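Long-range contacts in alginate lyase AlgAT5 (Defluviitalea, PDB 5ZQI), which probably depolymerises alginate by beta-elimination, as a lyase of polysaccharide lyase family 7 with a beta-sandwich fold: residues L56-I61 and D100-K105; D60-T65 and Y262-T267. One frame throughout, in Å; residues are numbered along the deposited sequence.

Overall arrangement
From the N terminus the chain first makes a short helical turn at about 58-61, and both contacts start from the segment around it. Interaction 1 closes a loop of 38 residues, bringing the start of strand 102-107 back against 56-61. Interaction 2 spans nearly the whole enzyme, joining 60-65 to strand 256-269 after 196 intervening residues. The segments overlap at Asp60 and Ile61, and because 100-105 precedes 262-267, the shorter closure lies almost wholly within the longer. The two strands reached are antiparallel neighbours in the same seven-stranded sheet of the beta-sandwich. The contacts merge where Val102 CG2 packs on Leu62 CD1, 3.8 Å apart.

Interaction 1. Residues L56-I61 and D100-K105; sequences LLPSDI and DAVVFK
Apolar side chains of Pro58 and Ile61 pack on Val102 in a mostly buried contact that seats a short, weakly bonded helical turn, about 58-61, on one sheet of the beta-sandwich, near the start of strand 102-107. No hydrogen bond joins the two segments. Val102 points toward the turn and meets it with both methyls. CG1 packs against Pro58 CB, while CG2 reaches Pro58 CA at 3.8 Å. The same CG2 also touches Ile61 CB at 3.9 Å. With CG1 anti to the backbone N (chi1 179°), CG2 turns to the N side of its own residue and there serves both residues. The proline and valine side chains cross at about a right angle. An alanine in place of Val102 would probably open a gap under Pro58 and take away the methyl that Ile61 CB packs on. Phe93 of the adjoining strand 93-95 touches both Pro58 and Val102, extending this apolar patch across the sheet. The helical turn is held from within: Leu57 N donates to Asp60 OD2 at 2.8 Å in a nearly straight bond (176°), and the backbone bonds Asp60 N to Leu57 O and Ile61 N to Pro58 O close it. Beyond Val102 the contact runs on to the backbone before the strand, where Ile61 CG2 rests 3.9 Å from Asp100 O and 4.0 Å from Ala101 CA.

Interaction 2. Residues D60-T65 and Y262-T267; sequences DILDLT and YNLVVT
Leu62 touches the backbone of strand 256-269 with a single methyl, CD2, which lies 3.8 Å from Tyr262 O and 4.0 Å from Asn263 CA. The same methyl is 4.2 Å from Leu264 CB, the one meeting of apolar side chains here. Leu62 CG stands anti to its own carbonyl carbon (chi1 -55°), and the branch beyond it brings CD2 down onto the strand. Ile61 adds a looser touch of CG2 on Tyr262 O. No direct hydrogen bond crosses between the segments; water does this work instead. One water sits 2.7 Å from Ile61 O and 2.8 Å from Asn263 OD1, bridging the two. Two more converge on Leu264 O: one accepts from Asp63 N and donates to this carbonyl at 2.6 Å, and the other donates to both Asp63 O and Leu264 O. Further out, Asp63 OD1 holds the turn that follows, accepting from Thr65 N at 3.1 Å in an Asx turn and, through its syn lone pair, from Thr65 OG1 at 2.7 Å. On the strand side, Tyr262 and Asn263 form a classic beta bulge opposite Asp148, whose carboxylate also takes Asn263 ND2, while Leu264 packs on Trp67 and Leu123 of the other sheet. With methyl packing as the direct touch and the polar link running through water, the fit probably depends on those waters keeping their places.

Interaction 1. Residues L56-I61 and D100-K105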
ATOM      1  N   LEU A  56     -17.074  10.740  10.290  1.00 25.06           N
ATOM      2  CA  LEU A  56     -15.720  10.982   9.817  1.00 18.43           C
ATOM      3  C   LEU A  56     -15.470  10.307   8.474  1.00 14.50           C
ATOM      4  O   LEU A  56     -15.935   9.191   8.224  1.00 15.97           O
ATOM      5  CB  LEU A  56     -14.696  10.464  10.819  1.00 19.70           C
ATOM      6  CG  LEU A  56     -14.634  11.188  12.155  1.00 24.18           C
ATOM      7  CD1 LEU A  56     -13.638  10.483  13.051  1.00 32.11           C
ATOM      8  CD2 LEU A  56     -14.257  12.650  11.961  1.00 29.21           C
ATOM      9  N   LEU A  57     -14.701  10.986   7.625  1.00 12.50           N
ATOM     10  CA  LEU A  57     -14.278  10.496   6.327  1.00 12.09           C
ATOM     11  C   LEU A  57     -12.812  10.118   6.358  1.00 10.41           C
ATOM     12  O   LEU A  57     -12.073  10.577   7.239  1.00 11.14           O
ATOM     13  CB  LEU A  57     -14.475  11.566   5.246  1.00 10.83           C
ATOM     14  CG  LEU A  57     -15.914  11.984   5.022  1.00 11.82           C
ATOM     15  CD1 LEU A  57     -15.964  13.219   4.155  1.00 22.91           C
ATOM     16  CD2 LEU A  57     -16.671  10.833   4.391  1.00 17.08           C
ATOM     17  N   PRO A  58     -12.342   9.264   5.452  1.00  8.91           N
ATOM     18  CA  PRO A  58     -10.900   8.937   5.458  1.00  8.52           C
ATOM     19  C   PRO A  58      -9.989  10.161   5.461  1.00  9.23           C
ATOM     20  O   PRO A  58      -8.914  10.135   6.084  1.00  9.50           O
ATOM     21  CB  PRO A  58     -10.750   8.076   4.195  1.00 10.39           C
ATOM     22  CG  PRO A  58     -12.127   7.361   4.125  1.00 10.62           C
ATOM     23  CD  PRO A  58     -13.104   8.455   4.475  1.00  8.37           C
ATOM     24  N   SER A  59     -10.384  11.228   4.774  1.00  8.53           N
ATOM     25  CA  SER A  59      -9.625  12.468   4.731  1.00 10.38           C
ATOM     26  C   SER A  59      -9.523  13.177   6.079  1.00 10.25           C
ATOM     27  O   SER A  59      -8.668  14.057   6.211  1.00 13.33           O
ATOM     28  CB  SER A  59     -10.260  13.399   3.715  1.00  9.56           C
ATOM     29  OG  SER A  59     -11.575  13.770   4.109  1.00 11.46           O
ATOM     30  N   ASP A  60     -10.325  12.795   7.069  1.00 10.91           N
ATOM     31  CA  ASP A  60     -10.216  13.309   8.427  1.00 12.35           C
ATOM     32  C   ASP A  60      -9.188  12.552   9.263  1.00 13.20           C
ATOM     33  O   ASP A  60      -8.770  13.052  10.311  1.00 17.28           O
ATOM     34  CB  ASP A  60     -11.567  13.201   9.156  1.00 17.11           C
ATOM     35  CG  ASP A  60     -12.654  14.083   8.552  1.00 17.58           C
ATOM     36  OD1 ASP A  60     -12.413  15.296   8.357  1.00 20.11           O
ATOM     37  OD2 ASP A  60     -13.754  13.552   8.289  1.00 21.87           O
ATOM     38  N   ILE A  61      -8.814  11.347   8.846  1.00 11.49           N
ATOM     39  CA  ILE A  61      -7.884  10.486   9.575  1.00 11.82           C
ATOM     40  C   ILE A  61      -6.484  10.584   9.004  1.00 11.26           C
ATOM     41  O   ILE A  61      -5.507  10.688   9.743  1.00 12.14           O
ATOM     42  CB  ILE A  61      -8.378   9.018   9.548  1.00 11.42           C
ATOM     43  CG1 ILE A  61      -9.785   8.908  10.134  1.00 16.58           C
ATOM     44  CG2 ILE A  61      -7.349   8.121  10.263  1.00 12.47           C
ATOM     45  CD1 ILE A  61      -9.865   9.270  11.560  1.00 21.22           C
ATOM     46  N   ASP A 100     -10.535   5.778  14.256  1.00 12.94           N
ATOM     47  CA  ASP A 100      -9.125   6.143  14.305  1.00 12.20           C
ATOM     48  C   ASP A 100      -8.258   5.494  13.226  1.00 10.72           C
ATOM     49  O   ASP A 100      -7.033   5.609  13.289  1.00 12.04           O
ATOM     50  CB  ASP A 100      -8.531   5.832  15.689  1.00 15.80           C
ATOM     51  CG  ASP A 100      -8.605   4.373  16.085  1.00 14.04           C
ATOM     52  OD1 ASP A 100      -9.099   3.525  15.339  1.00 14.35           O
ATOM     53  OD2 ASP A 100      -8.142   4.084  17.226  1.00 22.21           O
ATOM     54  N   ALA A 101      -8.835   4.831  12.233  1.00  9.76           N
ATOM     55  CA  ALA A 101      -8.054   4.293  11.129  1.00  8.55           C
ATOM     56  C   ALA A 101      -8.935   4.192   9.898  1.00  8.88           C
ATOM     57  O   ALA A 101     -10.162   4.180   9.989  1.00 10.49           O
ATOM     58  CB  ALA A 101      -7.460   2.926  11.465  1.00  9.10           C
ATOM     59  N   VAL A 102      -8.288   4.128   8.744  1.00  7.80           N
ATOM     60  CA  VAL A 102      -8.977   3.946   7.466  1.00  7.31           C
ATOM     61  C   VAL A 102      -8.865   2.492   7.041  1.00  5.73           C
ATOM     62  O   VAL A 102      -7.758   1.939   6.964  1.00  6.53           O
ATOM     63  CB  VAL A 102      -8.389   4.862   6.379  1.00  7.52           C
ATOM     64  CG1 VAL A 102      -9.086   4.659   5.039  1.00  7.26           C
ATOM     65  CG2 VAL A 102      -8.499   6.319   6.770  1.00  8.37           C
ATOM     66  N   VAL A 103     -10.005   1.891   6.748  1.00  7.73           N
ATOM     67  CA  VAL A 103     -10.127   0.516   6.284  1.00  6.98           C
ATOM     68  C   VAL A 103     -10.016   0.485   4.767  1.00  6.03           C
ATOM     69  O   VAL A 103     -10.722   1.229   4.068  1.00  8.12           O
ATOM     70  CB  VAL A 103     -11.475  -0.075   6.727  1.00  6.87           C
ATOM     71  CG1 VAL A 103     -11.629  -1.516   6.174  1.00 10.35           C
ATOM     72  CG2 VAL A 103     -11.628  -0.051   8.218  1.00  8.77           C
ATOM     73  N   PHE A 104      -9.107  -0.360   4.261  1.00  7.44           N
ATOM     74  CA  PHE A 104      -8.936  -0.617   2.829  1.00  6.42           C
ATOM     75  C   PHE A 104      -9.271  -2.089   2.609  1.00  7.22           C
ATOM     76  O   PHE A 104      -8.642  -2.963   3.217  1.00  7.58           O
ATOM     77  CB  PHE A 104      -7.512  -0.345   2.349  1.00  5.26           C
ATOM     78  CG  PHE A 104      -7.044   1.078   2.489  1.00  7.72           C
ATOM     79  CD1 PHE A 104      -6.618   1.572   3.719  1.00  8.33           C
ATOM     80  CD2 PHE A 104      -6.978   1.910   1.386  1.00  5.35           C
ATOM     81  CE1 PHE A 104      -6.159   2.881   3.807  1.00  8.12           C
ATOM     82  CE2 PHE A 104      -6.527   3.196   1.486  1.00  6.94           C
ATOM     83  CZ  PHE A 104      -6.116   3.686   2.690  1.00  7.95           C
ATOM     84  N   LYS A 105     -10.203  -2.368   1.700  1.00  6.07           N
ATOM     85  CA  LYS A 105     -10.614  -3.734   1.372  1.00  7.43           C
ATOM     86  C   LYS A 105     -10.565  -3.928  -0.132  1.00  6.84           C
ATOM     87  O   LYS A 105     -11.087  -3.101  -0.866  1.00  7.51           O
ATOM     88  CB  LYS A 105     -12.032  -4.028   1.900  1.00  7.01           C
ATOM     89  CG  LYS A 105     -12.604  -5.352   1.407  1.00  7.65           C
ATOM     90  CD  LYS A 105     -13.956  -5.642   2.028  1.00 12.90           C
ATOM     91  CE  LYS A 105     -14.593  -6.870   1.384  1.00 15.01           C
ATOM     92  NZ  LYS A 105     -15.902  -7.252   1.960  1.00 20.86           N
TER

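Interaction 2. Residues D60-T65 and Y262-T267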
ATOM      1  N   ASP A  60     -10.325  12.795   7.069  1.00 10.91           N
ATOM      2  CA  ASP A  60     -10.216  13.309   8.427  1.00 12.35           C
ATOM      3  C   ASP A  60      -9.188  12.552   9.263  1.00 13.20           C
ATOM      4  O   ASP A  60      -8.770  13.052  10.311  1.00 17.28           O
ATOM      5  CB  ASP A  60     -11.567  13.201   9.156  1.00 17.11           C
ATOM      6  CG  ASP A  60     -12.654  14.083   8.552  1.00 17.58           C
ATOM      7  OD1 ASP A  60     -12.413  15.296   8.357  1.00 20.11           O
ATOM      8  OD2 ASP A  60     -13.754  13.552   8.289  1.00 21.87           O
ATOM      9  N   ILE A  61      -8.814  11.347   8.846  1.00 11.49           N
ATOM     10  CA  ILE A  61      -7.884  10.486   9.575  1.00 11.82           C
ATOM     11  C   ILE A  61      -6.484  10.584   9.004  1.00 11.26           C
ATOM     12  O   ILE A  61      -5.507  10.688   9.743  1.00 12.14           O
ATOM     13  CB  ILE A  61      -8.378   9.018   9.548  1.00 11.42           C
ATOM     14  CG1 ILE A  61      -9.785   8.908  10.134  1.00 16.58           C
ATOM     15  CG2 ILE A  61      -7.349   8.121  10.263  1.00 12.47           C
ATOM     16  CD1 ILE A  61      -9.865   9.270  11.560  1.00 21.22           C
ATOM     17  N   LEU A  62      -6.384  10.526   7.676  1.00 10.01           N
ATOM     18  CA  LEU A  62      -5.125  10.574   6.951  1.00  9.57           C
ATOM     19  C   LEU A  62      -5.099  11.835   6.100  1.00  9.90           C
ATOM     20  O   LEU A  62      -6.145  12.310   5.649  1.00 12.07           O
ATOM     21  CB  LEU A  62      -4.962   9.347   6.049  1.00 10.49           C
ATOM     22  CG  LEU A  62      -5.078   7.993   6.737  1.00  9.61           C
ATOM     23  CD1 LEU A  62      -4.961   6.919   5.606  1.00 13.45           C
ATOM     24  CD2 LEU A  62      -4.101   7.770   7.826  1.00 12.21           C
ATOM     25  N   ASP A  63      -3.899  12.392   5.913  1.00 11.42           N
ATOM     26  CA  ASP A  63      -3.708  13.550   5.033  1.00  9.85           C
ATOM     27  C   ASP A  63      -3.705  13.022   3.609  1.00 10.13           C
ATOM     28  O   ASP A  63      -2.694  12.473   3.156  1.00  9.22           O
ATOM     29  CB  ASP A  63      -2.405  14.273   5.344  1.00 10.87           C
ATOM     30  CG  ASP A  63      -2.176  15.471   4.462  1.00 13.39           C
ATOM     31  OD1 ASP A  63      -3.013  15.731   3.577  1.00 14.21           O
ATOM     32  OD2 ASP A  63      -1.130  16.146   4.647  1.00 21.18           O
ATOM     33  N   LEU A  64      -4.821  13.184   2.897  1.00  9.03           N
ATOM     34  CA  LEU A  64      -4.961  12.621   1.560  1.00  7.56           C
ATOM     35  C   LEU A  64      -4.637  13.607   0.451  1.00  9.09           C
ATOM     36  O   LEU A  64      -4.820  13.288  -0.735  1.00  8.78           O
ATOM     37  CB  LEU A  64      -6.356  12.039   1.377  1.00  9.90           C
ATOM     38  CG  LEU A  64      -6.713  10.865   2.288  1.00 12.39           C
ATOM     39  CD1 LEU A  64      -8.205  10.461   2.011  1.00 11.34           C
ATOM     40  CD2 LEU A  64      -5.787   9.689   2.125  1.00 10.58           C
ATOM     41  N   THR A  65      -4.125  14.784   0.803  1.00  9.97           N
ATOM     42  CA  THR A  65      -3.864  15.844  -0.155  1.00  9.50           C
ATOM     43  C   THR A  65      -3.107  15.355  -1.382  1.00 11.09           C
ATOM     44  O   THR A  65      -3.479  15.672  -2.516  1.00 12.16           O
ATOM     45  CB  THR A  65      -3.082  16.955   0.537  1.00 12.65           C
ATOM     46  OG1 THR A  65      -3.809  17.426   1.685  1.00 17.38           O
ATOM     47  CG2 THR A  65      -2.805  18.125  -0.418  1.00 14.30           C
ATOM     48  N   TYR A 262      -3.629   3.674  10.394  1.00  8.17           N
ATOM     49  CA  TYR A 262      -3.792   4.660  11.460  1.00  9.15           C
ATOM     50  C   TYR A 262      -3.055   5.959  11.192  1.00  8.77           C
ATOM     51  O   TYR A 262      -3.577   7.036  11.515  1.00 10.74           O
ATOM     52  CB  TYR A 262      -3.270   4.060  12.775  1.00 10.23           C
ATOM     53  CG  TYR A 262      -4.137   2.998  13.368  1.00 11.17           C
ATOM     54  CD1 TYR A 262      -4.094   1.699  12.899  1.00 15.29           C
ATOM     55  CD2 TYR A 262      -5.031   3.299  14.392  1.00 12.73           C
ATOM     56  CE1 TYR A 262      -4.928   0.795  13.386  1.00 17.33           C
ATOM     57  CE2 TYR A 262      -5.844   2.351  14.933  1.00 15.47           C
ATOM     58  CZ  TYR A 262      -5.834   1.137  14.418  1.00 16.60           C
ATOM     59  OH  TYR A 262      -6.638   0.116  14.988  1.00 21.06           O
ATOM     60  N   ASN A 263      -1.867   5.879  10.590  1.00  9.25           N
ATOM     61  CA  ASN A 263      -1.055   7.039  10.273  1.00  8.61           C
ATOM     62  C   ASN A 263      -0.290   6.725   8.997  1.00  9.48           C
ATOM     63  O   ASN A 263       0.065   5.573   8.738  1.00  8.19           O
ATOM     64  CB  ASN A 263      -0.069   7.396  11.415  1.00  9.89           C
ATOM     65  CG  ASN A 263      -0.768   7.787  12.720  1.00 11.47           C
ATOM     66  OD1 ASN A 263      -1.293   8.899  12.878  1.00 14.45           O
ATOM     67  ND2 ASN A 263      -0.786   6.859  13.663  1.00 14.61           N
ATOM     68  N   LEU A 264      -0.039   7.757   8.211  1.00  8.87           N
ATOM     69  CA  LEU A 264       0.578   7.654   6.893  1.00  6.83           C
ATOM     70  C   LEU A 264       1.270   8.980   6.627  1.00  8.06           C
ATOM     71  O   LEU A 264       0.626  10.031   6.697  1.00 14.80           O
ATOM     72  CB  LEU A 264      -0.460   7.363   5.813  1.00  9.26           C
ATOM     73  CG  LEU A 264       0.043   7.232   4.380  1.00  9.17           C
ATOM     74  CD1 LEU A 264       0.991   6.069   4.246  1.00 10.39           C
ATOM     75  CD2 LEU A 264      -1.173   7.033   3.453  1.00 10.62           C
ATOM     76  N   VAL A 265       2.563   8.933   6.323  1.00  6.85           N
ATOM     77  CA  VAL A 265       3.320  10.136   5.996  1.00  7.64           C
ATOM     78  C   VAL A 265       4.325   9.838   4.893  1.00  7.17           C
ATOM     79  O   VAL A 265       4.965   8.788   4.871  1.00  8.19           O
ATOM     80  CB  VAL A 265       4.041  10.743   7.226  1.00  9.60           C
ATOM     81  CG1 VAL A 265       5.150   9.863   7.734  1.00 18.35           C
ATOM     82  CG2 VAL A 265       4.553  12.151   6.953  1.00 11.36           C
ATOM     83  N   VAL A 266       4.437  10.782   3.966  1.00  7.11           N
ATOM     84  CA  VAL A 266       5.470  10.797   2.933  1.00  7.86           C
ATOM     85  C   VAL A 266       6.230  12.103   3.061  1.00  7.75           C
ATOM     86  O   VAL A 266       5.614  13.174   3.167  1.00  9.95           O
ATOM     87  CB  VAL A 266       4.873  10.645   1.528  1.00  8.17           C
ATOM     88  CG1 VAL A 266       5.892  10.996   0.465  1.00  9.73           C
ATOM     89  CG2 VAL A 266       4.392   9.218   1.323  1.00 10.05           C
ATOM     90  N   THR A 267       7.559  12.005   3.071  1.00  7.55           N
ATOM     91  CA  THR A 267       8.402  13.186   3.084  1.00 10.16           C
ATOM     92  C   THR A 267       9.468  13.099   1.997  1.00  9.52           C
ATOM     93  O   THR A 267       9.930  12.013   1.621  1.00  9.19           O
ATOM     94  CB  THR A 267       9.110  13.388   4.436  1.00  9.50           C
ATOM     95  OG1 THR A 267      10.086  12.366   4.653  1.00 13.34           O
ATOM     96  CG2 THR A 267       8.150  13.435   5.596  1.00  9.84           C
TER
HETATM   97  O   HOH W   1      -3.273   9.981  11.178  1.00 15.03           O
HETATM   98  O   HOH W   2      -0.395  10.983   3.953  1.00  9.48           O
HETATM   99  O   HOH W   3      -1.792  10.915   7.057  1.00 25.33           O